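Local coordinates for putative acetyl transferase (Pyrococcus furiosus, PDB 1VKC), which probably transfers an acyl group, most likely acetyl, to an acceptor still unidentified, as a member of the GNAT acetyltransferase family, at residues 62-67 with 75-80. Numbering follows the deposited sequence.
Sequences KFFVAL and GHVWIC
Phe63 and Trp78, a non-hydrogen-bonded antiparallel pair, form an offset stack: the phenyl centroid lies 4.2 Å from that of the indole five-membered ring, with the planes 25° apart. The CE1-CZ side of the phenyl lies over one indole face, Phe63 CE1 being 3.4 Å from Trp78 CG. Trp78 chi1 of 179° turns CG away from its own N, setting the indole alongside the phenyl, and Phe52 and Tyr95 also meet it. A leucine in place of Trp78 would probably leave the Phe63 ring without its flat partner and open a gap beside Phe52 and Tyr95. On the opposite face of the sheet, against helix 108-122, Ile79 CD1 touches the edge of the Phe64 ring, 3.8 Å from CE2, and Val77 CG1 lies 3.7 Å from Phe64 CB. The segments run antiparallel within the hairpin of strands 60-68 and 73-83, part of the central GNAT sheet. Lys62 and Ile79 bond both ways, Ile79 N to Lys62 O at 2.8 Å and nearly straight (170° at the hydrogen); Phe64 and Val77 do the same. Ala66 N donates to Gly75 O at 2.9 Å. At the polar edge, Lys62 NZ forms a salt bridge with Asp15, and His76 NE2 hydrogen-bonds Glu98 of strand 90-99.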
loop_
_atom_site.group_PDB
_atom_site.type_symbol
_atom_site.label_atom_id
_atom_site.label_comp_id
_atom_site.label_asym_id
_atom_site.label_seq_id
_atom_site.Cartn_x
_atom_site.Cartn_y
_atom_site.Cartn_z
ATOM N N LYS A 62 -19.502 -8.973 11.806
ATOM C CA LYS A 62 -18.803 -10.232 12.031
ATOM C C LYS A 62 -17.604 -10.304 11.112
ATOM O O LYS A 62 -17.702 -10.008 9.932
ATOM C CB LYS A 62 -19.728 -11.417 11.741
ATOM C CG LYS A 62 -19.104 -12.782 11.872
ATOM C CD LYS A 62 -18.834 -13.144 13.315
ATOM C CE LYS A 62 -18.276 -14.541 13.429
ATOM N NZ LYS A 62 -18.023 -14.914 14.856
ATOM N N PHE A 63 -16.472 -10.686 11.668
ATOM C CA PHE A 63 -15.274 -10.919 10.901
ATOM C C PHE A 63 -14.883 -12.362 11.023
ATOM O O PHE A 63 -14.932 -12.932 12.118
ATOM C CB PHE A 63 -14.134 -10.079 11.450
ATOM C CG PHE A 63 -14.284 -8.613 11.233
ATOM C CD1 PHE A 63 -13.778 -8.013 10.089
ATOM C CD2 PHE A 63 -14.846 -7.812 12.212
ATOM C CE1 PHE A 63 -13.883 -6.654 9.898
ATOM C CE2 PHE A 63 -14.953 -6.449 12.028
ATOM C CZ PHE A 63 -14.461 -5.864 10.865
ATOM N N PHE A 64 -14.488 -12.971 9.902
ATOM C CA PHE A 64 -13.730 -14.234 9.926
ATOM C C PHE A 64 -12.344 -13.981 9.352
ATOM O O PHE A 64 -12.201 -13.217 8.399
ATOM C CB PHE A 64 -14.406 -15.323 9.116
ATOM C CG PHE A 64 -15.681 -15.823 9.716
ATOM C CD1 PHE A 64 -15.658 -16.737 10.775
ATOM C CD2 PHE A 64 -16.907 -15.393 9.231
ATOM C CE1 PHE A 64 -16.857 -17.227 11.335
ATOM C CE2 PHE A 64 -18.102 -15.868 9.790
ATOM C CZ PHE A 64 -18.062 -16.799 10.843
ATOM N N VAL A 65 -11.336 -14.641 9.910
ATOM C CA VAL A 65 -9.995 -14.560 9.362
ATOM C C VAL A 65 -9.448 -15.934 9.022
ATOM O O VAL A 65 -9.805 -16.934 9.660
ATOM C CB VAL A 65 -9.019 -13.810 10.320
ATOM C CG1 VAL A 65 -9.437 -12.353 10.466
ATOM C CG2 VAL A 65 -8.939 -14.489 11.687
ATOM N N ALA A 66 -8.585 -15.972 8.009
ATOM C CA ALA A 66 -7.819 -17.156 7.653
ATOM C C ALA A 66 -6.427 -16.944 8.234
ATOM O O ALA A 66 -5.794 -15.918 7.970
ATOM C CB ALA A 66 -7.738 -17.309 6.150
ATOM N N LEU A 67 -5.967 -17.899 9.041
ATOM C CA LEU A 67 -4.680 -17.775 9.752
ATOM C C LEU A 67 -3.789 -18.938 9.380
ATOM O O LEU A 67 -4.238 -20.074 9.408
ATOM C CB LEU A 67 -4.907 -17.787 11.261
ATOM C CG LEU A 67 -5.751 -16.669 11.869
ATOM C CD1 LEU A 67 -5.855 -16.858 13.366
ATOM C CD2 LEU A 67 -5.183 -15.296 11.538
ATOM N N GLY A 75 -6.126 -13.679 5.217
ATOM C CA GLY A 75 -7.263 -13.032 4.588
ATOM C C GLY A 75 -8.419 -12.906 5.539
ATOM O O GLY A 75 -8.388 -13.463 6.627
ATOM N N HIS A 76 -9.453 -12.188 5.127
ATOM C CA HIS A 76 -10.610 -11.999 5.997
ATOM C C HIS A 76 -11.865 -11.768 5.185
ATOM O O HIS A 76 -11.801 -11.448 3.982
ATOM C CB HIS A 76 -10.366 -10.801 6.932
ATOM C CG HIS A 76 -10.384 -9.486 6.221
ATOM N ND1 HIS A 76 -11.529 -8.735 6.077
ATOM C CD2 HIS A 76 -9.410 -8.814 5.567
ATOM C CE1 HIS A 76 -11.255 -7.651 5.378
ATOM N NE2 HIS A 76 -9.982 -7.684 5.040
ATOM N N VAL A 77 -13.004 -11.924 5.856
ATOM C CA VAL A 77 -14.272 -11.460 5.347
ATOM C C VAL A 77 -14.956 -10.615 6.423
ATOM O O VAL A 77 -14.867 -10.928 7.615
ATOM C CB VAL A 77 -15.162 -12.614 4.841
ATOM C CG1 VAL A 77 -15.362 -13.700 5.889
ATOM C CG2 VAL A 77 -16.488 -12.078 4.362
ATOM N N TRP A 78 -15.565 -9.503 5.995
ATOM C CA TRP A 78 -16.278 -8.587 6.897
ATOM C C TRP A 78 -17.752 -8.641 6.533
ATOM O O TRP A 78 -18.116 -8.296 5.431
ATOM C CB TRP A 78 -15.675 -7.167 6.760
ATOM C CG TRP A 78 -16.301 -6.066 7.603
ATOM C CD1 TRP A 78 -17.275 -6.193 8.556
ATOM C CD2 TRP A 78 -15.952 -4.674 7.575
ATOM N NE1 TRP A 78 -17.576 -4.963 9.088
ATOM C CE2 TRP A 78 -16.773 -4.014 8.517
ATOM C CE3 TRP A 78 -15.025 -3.918 6.845
ATOM C CZ2 TRP A 78 -16.700 -2.625 8.748
ATOM C CZ3 TRP A 78 -14.948 -2.533 7.070
ATOM C CH2 TRP A 78 -15.785 -1.904 8.011
ATOM N N ILE A 79 -18.580 -9.089 7.482
ATOM C CA ILE A 79 -20.022 -9.240 7.302
ATOM C C ILE A 79 -20.781 -8.260 8.183
ATOM O O ILE A 79 -20.426 -8.069 9.360
ATOM C CB ILE A 79 -20.481 -10.652 7.711
ATOM C CG1 ILE A 79 -19.574 -11.723 7.136
ATOM C CG2 ILE A 79 -21.948 -10.887 7.289
ATOM C CD1 ILE A 79 -19.618 -12.983 7.918
ATOM N N CYS A 80 -21.836 -7.678 7.616
ATOM C CA CYS A 80 -22.782 -6.821 8.331
ATOM C C CYS A 80 -24.210 -7.329 8.147
ATOM O O CYS A 80 -24.696 -7.409 7.010
ATOM C CB CYS A 80 -22.720 -5.392 7.777
ATOM S SG CYS A 80 -23.717 -4.183 8.661
#